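Local coordinates for protein PvdO (Pseudomonas aeruginosa, PDB 5HHA) that binds calcium and, as a periplasmic relative of formylglycine-generating enzymes, probably takes part in maturation of the pyoverdine chromophore, at residues 76-84 with 278-286; 125-134 with 215-223. All coordinates share one frame; numbering follows the deposited sequence. Where two conformers were deposited one is given.

Contact 1: 76-84 with 278-286; sequences PFAISRYQV and IGFRVAREL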
# COMPACT_ATOMS: atom_id res chain seq x y z
N PRO A 76 4.93 14.35 -12.04
CA PRO A 76 4.55 12.94 -12.11
C PRO A 76 5.60 12.05 -11.42
O PRO A 76 6.77 12.42 -11.29
CB PRO A 76 4.48 12.65 -13.60
CG PRO A 76 5.31 13.71 -14.24
CD PRO A 76 5.28 14.91 -13.36
N PHE A 77 5.16 10.90 -10.92
CA PHE A 77 6.04 9.97 -10.22
C PHE A 77 5.44 8.59 -10.41
O PHE A 77 4.27 8.46 -10.77
CB PHE A 77 6.15 10.32 -8.73
CG PHE A 77 4.85 10.25 -7.99
CD1 PHE A 77 3.92 11.26 -8.08
CD2 PHE A 77 4.58 9.15 -7.17
CE1 PHE A 77 2.71 11.18 -7.39
CE2 PHE A 77 3.39 9.07 -6.46
CZ PHE A 77 2.46 10.07 -6.58
N ALA A 78 6.23 7.55 -10.21
CA ALA A 78 5.75 6.18 -10.39
C ALA A 78 5.56 5.48 -9.05
O ALA A 78 6.30 5.72 -8.11
CB ALA A 78 6.73 5.41 -11.26
N ILE A 79 4.58 4.59 -9.02
CA ILE A 79 4.43 3.65 -7.90
C ILE A 79 4.29 2.27 -8.46
O ILE A 79 3.94 2.10 -9.62
CB ILE A 79 3.23 4.00 -6.96
CG1 ILE A 79 1.90 3.79 -7.68
CG2 ILE A 79 3.34 5.39 -6.39
CD1 ILE A 79 0.71 3.80 -6.69
N SER A 80 4.54 1.26 -7.64
CA SER A 80 4.31 -0.10 -8.09
C SER A 80 2.81 -0.32 -8.26
O SER A 80 2.01 0.02 -7.37
CB SER A 80 5.00 -1.09 -7.17
OG SER A 80 4.58 -0.99 -5.82
N ARG A 81 2.41 -0.79 -9.43
CA ARG A 81 0.98 -0.93 -9.69
C ARG A 81 0.35 -2.01 -8.83
O ARG A 81 -0.88 -2.01 -8.59
CB ARG A 81 0.68 -1.14 -11.18
CG ARG A 81 1.17 -2.41 -11.82
CD ARG A 81 0.62 -2.46 -13.23
NE ARG A 81 0.98 -3.66 -13.97
CZ ARG A 81 0.42 -4.00 -15.12
NH1 ARG A 81 -0.50 -3.21 -15.67
NH2 ARG A 81 0.80 -5.12 -15.74
N TYR A 82 1.19 -2.94 -8.39
CA TYR A 82 0.82 -3.96 -7.41
C TYR A 82 1.61 -3.72 -6.13
O TYR A 82 2.64 -3.03 -6.14
CB TYR A 82 1.21 -5.35 -7.91
CG TYR A 82 0.68 -5.70 -9.27
CD1 TYR A 82 -0.68 -5.74 -9.51
CD2 TYR A 82 1.54 -6.01 -10.33
CE1 TYR A 82 -1.18 -6.10 -10.74
CE2 TYR A 82 1.04 -6.36 -11.58
CZ TYR A 82 -0.32 -6.37 -11.76
OH TYR A 82 -0.81 -6.72 -13.00
N GLN A 83 1.16 -4.30 -5.03
CA GLN A 83 2.02 -4.54 -3.91
C GLN A 83 3.23 -5.35 -4.39
O GLN A 83 3.13 -6.17 -5.31
CB GLN A 83 1.23 -5.29 -2.83
CG GLN A 83 0.20 -4.39 -2.13
CD GLN A 83 -1.23 -4.93 -2.09
OE1 GLN A 83 -1.54 -6.04 -2.52
NE2 GLN A 83 -2.12 -4.11 -1.52
N VAL A 84 4.39 -5.10 -3.78
CA VAL A 84 5.57 -5.87 -4.13
C VAL A 84 5.29 -7.33 -3.81
O VAL A 84 4.71 -7.64 -2.78
CB VAL A 84 6.79 -5.33 -3.41
CG1 VAL A 84 8.02 -6.25 -3.61
CG2 VAL A 84 7.12 -3.92 -3.91
N ILE A 278 0.74 -7.11 6.45
CA ILE A 278 1.36 -5.85 6.02
C ILE A 278 2.41 -6.14 4.97
O ILE A 278 3.38 -6.86 5.24
CB ILE A 278 2.04 -5.03 7.18
CG1 ILE A 278 1.14 -4.91 8.40
CG2 ILE A 278 2.42 -3.67 6.64
CD1 ILE A 278 1.86 -4.30 9.60
N GLY A 279 2.20 -5.57 3.79
CA GLY A 279 3.17 -5.59 2.71
C GLY A 279 3.57 -4.15 2.37
O GLY A 279 3.65 -3.31 3.27
N PHE A 280 3.80 -3.87 1.09
CA PHE A 280 4.30 -2.54 0.72
C PHE A 280 4.32 -2.35 -0.76
O PHE A 280 4.37 -3.31 -1.52
CB PHE A 280 5.70 -2.29 1.28
CG PHE A 280 6.77 -3.20 0.71
CD1 PHE A 280 6.93 -4.50 1.17
CD2 PHE A 280 7.66 -2.73 -0.26
CE1 PHE A 280 7.93 -5.31 0.68
CE2 PHE A 280 8.67 -3.54 -0.76
CZ PHE A 280 8.81 -4.82 -0.28
N ARG A 281 4.26 -1.09 -1.16
CA ARG A 281 4.60 -0.67 -2.51
C ARG A 281 5.92 0.10 -2.44
O ARG A 281 6.38 0.50 -1.37
CB ARG A 281 3.51 0.21 -3.11
CG ARG A 281 2.21 -0.49 -3.30
CD ARG A 281 1.13 0.44 -3.86
NE ARG A 281 -0.15 -0.19 -3.65
CZ ARG A 281 -0.81 -0.93 -4.53
NH1 ARG A 281 -0.44 -1.02 -5.80
NH2 ARG A 281 -1.91 -1.57 -4.14
N VAL A 282 6.51 0.33 -3.62
CA VAL A 282 7.60 1.26 -3.75
C VAL A 282 7.23 2.33 -4.76
O VAL A 282 6.39 2.14 -5.65
CB VAL A 282 8.94 0.57 -4.17
CG1 VAL A 282 9.46 -0.34 -3.07
CG2 VAL A 282 8.81 -0.20 -5.48
N ALA A 283 7.92 3.45 -4.63
CA ALA A 283 7.77 4.58 -5.55
C ALA A 283 9.11 4.85 -6.21
O ALA A 283 10.15 4.51 -5.66
CB ALA A 283 7.30 5.82 -4.81
N ARG A 284 9.06 5.53 -7.35
CA ARG A 284 10.25 5.81 -8.14
C ARG A 284 10.13 7.20 -8.74
O ARG A 284 9.12 7.52 -9.36
CB ARG A 284 10.41 4.73 -9.22
CG ARG A 284 10.95 5.19 -10.57
CD ARG A 284 12.32 4.63 -10.82
NE ARG A 284 12.55 4.10 -12.18
CZ ARG A 284 12.68 4.84 -13.28
NH1 ARG A 284 12.54 6.15 -13.23
NH2 ARG A 284 12.92 4.26 -14.43
N GLU A 285 11.15 8.03 -8.56
CA GLU A 285 11.15 9.34 -9.19
C GLU A 285 11.39 9.16 -10.68
O GLU A 285 12.07 8.22 -11.10
CB GLU A 285 12.19 10.25 -8.53
CG GLU A 285 11.58 11.11 -7.41
CD GLU A 285 12.38 11.09 -6.11
OE1 GLU A 285 13.57 11.43 -6.13
OE2 GLU A 285 11.81 10.74 -5.06
N LEU A 286 10.80 10.04 -11.48
CA LEU A 286 10.94 9.93 -12.93
C LEU A 286 12.06 10.82 -13.45
O LEU A 286 12.46 11.78 -12.80
CB LEU A 286 9.60 10.23 -13.60
CG LEU A 286 8.61 9.12 -13.24
CD1 LEU A 286 7.20 9.44 -13.69
CD2 LEU A 286 9.06 7.83 -13.86
OXT LEU A 286 12.60 10.57 -14.54
O HOH W 1 9.18 11.95 -10.11
O HOH W 2 3.66 -6.36 -0.42

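Contact 2: 125-134 with 215-223; sequences PAVCVDYNDV and GNVYEWVAD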
# COMPACT_ATOMS: atom_id res chain seq x y z
N PRO A 125 1.21 -10.97 -2.36
CA PRO A 125 2.05 -9.89 -1.83
C PRO A 125 3.11 -10.38 -0.86
O PRO A 125 2.87 -11.26 -0.02
CB PRO A 125 1.05 -8.99 -1.08
CG PRO A 125 -0.27 -9.31 -1.66
CD PRO A 125 -0.21 -10.77 -2.07
N ALA A 126 4.28 -9.77 -0.93
CA ALA A 126 5.28 -9.90 0.12
C ALA A 126 4.69 -9.39 1.43
O ALA A 126 4.01 -8.34 1.47
CB ALA A 126 6.51 -9.10 -0.22
N VAL A 127 4.95 -10.10 2.51
CA VAL A 127 4.52 -9.70 3.84
C VAL A 127 5.65 -10.04 4.83
O VAL A 127 6.75 -10.46 4.41
CB VAL A 127 3.20 -10.42 4.23
CG1 VAL A 127 2.05 -9.93 3.36
CG2 VAL A 127 3.34 -11.95 4.16
N CYS A 128 5.39 -9.87 6.12
CA CYS A 128 6.34 -10.30 7.15
C CYS A 128 7.63 -9.53 7.06
O CYS A 128 8.71 -10.05 7.39
CB CYS A 128 6.54 -11.82 7.10
SG CYS A 128 5.08 -12.72 7.62
N VAL A 129 7.50 -8.26 6.65
CA VAL A 129 8.57 -7.28 6.57
C VAL A 129 8.26 -6.08 7.47
O VAL A 129 7.10 -5.65 7.59
CB VAL A 129 8.77 -6.78 5.13
CG1 VAL A 129 9.46 -7.83 4.27
CG2 VAL A 129 7.45 -6.31 4.49
N ASP A 130 9.28 -5.54 8.13
CA ASP A 130 9.08 -4.31 8.90
C ASP A 130 9.42 -3.09 8.05
O ASP A 130 9.76 -3.16 6.89
CB ASP A 130 9.78 -4.32 10.30
CG ASP A 130 11.29 -4.11 10.24
OD1 ASP A 130 11.85 -3.91 9.17
OD2 ASP A 130 11.91 -4.12 11.34
N TYR A 131 9.29 -1.94 8.67
CA TYR A 131 9.47 -0.66 7.97
C TYR A 131 10.88 -0.53 7.40
O TYR A 131 11.06 -0.17 6.25
CB TYR A 131 9.16 0.45 8.97
CG TYR A 131 9.27 1.89 8.55
CD1 TYR A 131 10.48 2.57 8.67
CD2 TYR A 131 8.15 2.62 8.16
CE1 TYR A 131 10.58 3.93 8.38
CE2 TYR A 131 8.25 3.99 7.86
CZ TYR A 131 9.47 4.63 7.97
OH TYR A 131 9.59 5.99 7.72
N ASN A 132 11.88 -0.84 8.22
CA ASN A 132 13.26 -0.79 7.76
C ASN A 132 13.57 -1.78 6.65
O ASN A 132 14.35 -1.49 5.75
CB ASN A 132 14.20 -1.03 8.95
CG ASN A 132 15.62 -0.65 8.64
OD1 ASN A 132 15.94 0.53 8.49
ND2 ASN A 132 16.48 -1.64 8.53
N ASP A 133 12.93 -2.95 6.70
CA ASP A 133 13.12 -3.92 5.65
C ASP A 133 12.71 -3.33 4.30
O ASP A 133 13.35 -3.58 3.28
CB ASP A 133 12.25 -5.16 5.89
CG ASP A 133 12.75 -6.04 7.02
OD1 ASP A 133 13.97 -6.11 7.25
OD2 ASP A 133 11.89 -6.69 7.65
N VAL A 134 11.59 -2.60 4.29
CA VAL A 134 11.12 -1.94 3.08
C VAL A 134 12.14 -0.91 2.61
O VAL A 134 12.45 -0.84 1.42
CB VAL A 134 9.73 -1.29 3.29
CG1 VAL A 134 9.33 -0.49 2.07
CG2 VAL A 134 8.69 -2.36 3.58
N GLY A 215 -7.69 -3.63 -0.82
CA GLY A 215 -7.67 -4.88 -0.07
C GLY A 215 -6.33 -5.58 -0.18
O GLY A 215 -5.30 -4.99 -0.54
N ASN A 216 -6.37 -6.87 0.13
CA ASN A 216 -5.23 -7.78 0.05
C ASN A 216 -4.33 -7.64 1.28
O ASN A 216 -4.37 -8.50 2.16
CB ASN A 216 -4.50 -7.71 -1.30
CG ASN A 216 -4.07 -9.07 -1.81
OD1 ASN A 216 -4.42 -10.09 -1.22
ND2 ASN A 216 -3.33 -9.10 -2.91
N VAL A 217 -3.53 -6.58 1.36
CA VAL A 217 -2.71 -6.30 2.53
C VAL A 217 -2.69 -4.82 2.83
O VAL A 217 -2.81 -3.99 1.93
CB VAL A 217 -1.23 -6.77 2.33
CG1 VAL A 217 -1.13 -8.28 2.27
CG2 VAL A 217 -0.59 -6.19 1.10
N TYR A 218 -2.51 -4.50 4.10
CA TYR A 218 -2.03 -3.15 4.45
C TYR A 218 -0.64 -2.93 3.85
O TYR A 218 0.04 -3.90 3.47
CB TYR A 218 -1.93 -3.01 5.97
CG TYR A 218 -3.18 -2.49 6.63
CD1 TYR A 218 -3.37 -1.12 6.80
CD2 TYR A 218 -4.17 -3.34 7.11
CE1 TYR A 218 -4.48 -0.61 7.43
CE2 TYR A 218 -5.30 -2.83 7.76
CZ TYR A 218 -5.45 -1.46 7.90
OH TYR A 218 -6.54 -0.88 8.56
N GLU A 219 -0.21 -1.68 3.81
CA GLU A 219 1.06 -1.31 3.23
C GLU A 219 1.77 -0.30 4.10
O GLU A 219 1.17 0.70 4.52
CB GLU A 219 0.87 -0.64 1.87
CG GLU A 219 0.28 -1.55 0.82
CD GLU A 219 -0.23 -0.79 -0.39
OE1 GLU A 219 0.18 0.38 -0.58
OE2 GLU A 219 -1.03 -1.37 -1.16
N TRP A 220 3.07 -0.50 4.31
CA TRP A 220 3.87 0.54 4.90
C TRP A 220 3.91 1.79 4.01
O TRP A 220 4.01 1.68 2.79
CB TRP A 220 5.32 0.07 5.06
CG TRP A 220 5.51 -1.04 6.03
CD1 TRP A 220 5.80 -2.33 5.71
CD2 TRP A 220 5.43 -0.99 7.47
NE1 TRP A 220 5.92 -3.08 6.86
CE2 TRP A 220 5.69 -2.28 7.94
CE3 TRP A 220 5.16 0.03 8.39
CZ2 TRP A 220 5.72 -2.59 9.29
CZ3 TRP A 220 5.18 -0.29 9.74
CH2 TRP A 220 5.45 -1.59 10.17
N VAL A 221 3.86 2.95 4.65
CA VAL A 221 4.23 4.22 4.02
C VAL A 221 5.23 4.91 4.96
O VAL A 221 5.43 4.49 6.09
CB VAL A 221 3.02 5.13 3.69
CG1 VAL A 221 2.07 4.41 2.74
CG2 VAL A 221 2.30 5.54 4.94
N ALA A 222 5.86 5.99 4.50
CA ALA A 222 7.00 6.54 5.22
C ALA A 222 6.59 7.30 6.47
O ALA A 222 7.36 7.37 7.43
CB ALA A 222 7.82 7.47 4.33
N ASP A 223 5.42 7.94 6.45
CA ASP A 223 5.05 8.96 7.41
C ASP A 223 5.03 8.46 8.84
O ASP A 223 4.59 7.34 9.12
CB ASP A 223 3.64 9.52 7.12
CG ASP A 223 3.50 10.06 5.72
OD1 ASP A 223 3.91 9.37 4.76
OD2 ASP A 223 2.95 11.18 5.58

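Contact 1: 76-84 with 278-286
Val84 sits as a knob over one face of the Phe280 ring, its CB 4.0 Å from the ring centroid in a CH-pi contact displaced toward the rim. CG2 presses on the ring at Phe280 CE2, 3.5 Å away, and CG1 fills in beside CZ. The ring reaches Val84 by doubling back: chi1 of 65° places its CG between the backbone N and the carbonyl carbon.

Next along, the hollow inside the turn 80-83 is filled by Arg281. Its chain, extended from CG to NE, passes Ser80 OG, and NH1 donates to Ser80 O at 3.1 Å, with that oxygen in the guanidinium plane; a weak bond joins NH1 to Arg81 O. Gln83 N lies over one guanidinium face, toward its rim. Ser80 OG accepts from Val282 N (3.2 Å) and donates to Tyr82 O, a side chain doing a backbone's work where strand 278-285 is broken.

Regular antiparallel pairing follows. Ala78 and Arg284 form a hydrogen-bonded pair, and the CA atoms of Ile79 and Ala283, a non-hydrogen-bonded pair, approach to 4.2 Å. Leu286 then lays CD1 against Phe77 CA (3.7 Å), while a water bridges Pro76 O and Leu286 N.

Beyond the pair, Glu219 forms a salt bridge with Arg281 NE, and Tyr211 O accepts from NH2. Strand 42-52 also pairs with 77-80, and Tyr137 of helix 131-145 packs on Val84, Phe280 and Val282.

Contact 2: 125-134 with 215-223
Trp220 presents its indole edge to Val129, NE1 donating to Val129 O over 2.9 Å with a fairly straight N-H...O angle of 154°. The oxygen lies near the ring plane, yet the donor stands 43° out of the carbonyl plane. Over one face of the same indole lies the backbone of Asp130 and Tyr131, and Tyr131 CB rests 4.1 Å from the centroid of the six-membered ring in a CH-pi contact. With its CG anti to the backbone N (chi1 179°), the Tyr131 ring turns its edge to Trp220 CE3 and carries its hydroxyl on to Ala222 O, which accepts in the carbonyl plane, on a lone pair, at 2.6 Å. Val134 CG2 touches Trp220 CD1 at 3.6 Å. Further back along both segments, Val217 CG1 meets Val127 CG1 at 3.7 Å, and Pro125 CG rests against Asn216 ND2 at 3.3 Å.

The backbone over the indole is shaped in part by a capping box at the start of helix 131-145: Asp130 OD1 accepts from Asp133 N and Asp133 OD2 from Asp130 N, both over 2.9 Å.

In the next shell, Arg274 NH1 binds both Cys128 O and Asp133 OD2, and Cys128 is disulfide-bonded to Cys111. Val247 and Ile249 of strand 247-251 pack on Trp220. Asn216 OD1 accepts from Ser198 N, and its backbone is hydrogen-bonded to that of Asn186, a calcium ligand.

In the fold
After strands 32-33, 42-52 and 69-73, the chain lays down strand 77-80 and, past helix 86-96, reaches 125-134, which leads into helix 131-145. Strand 218-221 comes back to this segment and closes the inner loop at contact 2; only at the C terminus does strand 278-285 return to 77-80 and close contact 1 around it, so contact 2 is nested rather than crossed. The two meet in one sheet, where 218-221 runs parallel beside 278-285 and Gly279 N probably bonds Tyr218 O. Val84 O and Ala126 N make a second probable bond between them. Contact 1 thus joins an early strand to the C-terminal one, and contact 2 the start of helix 131-145 to strand 218-221.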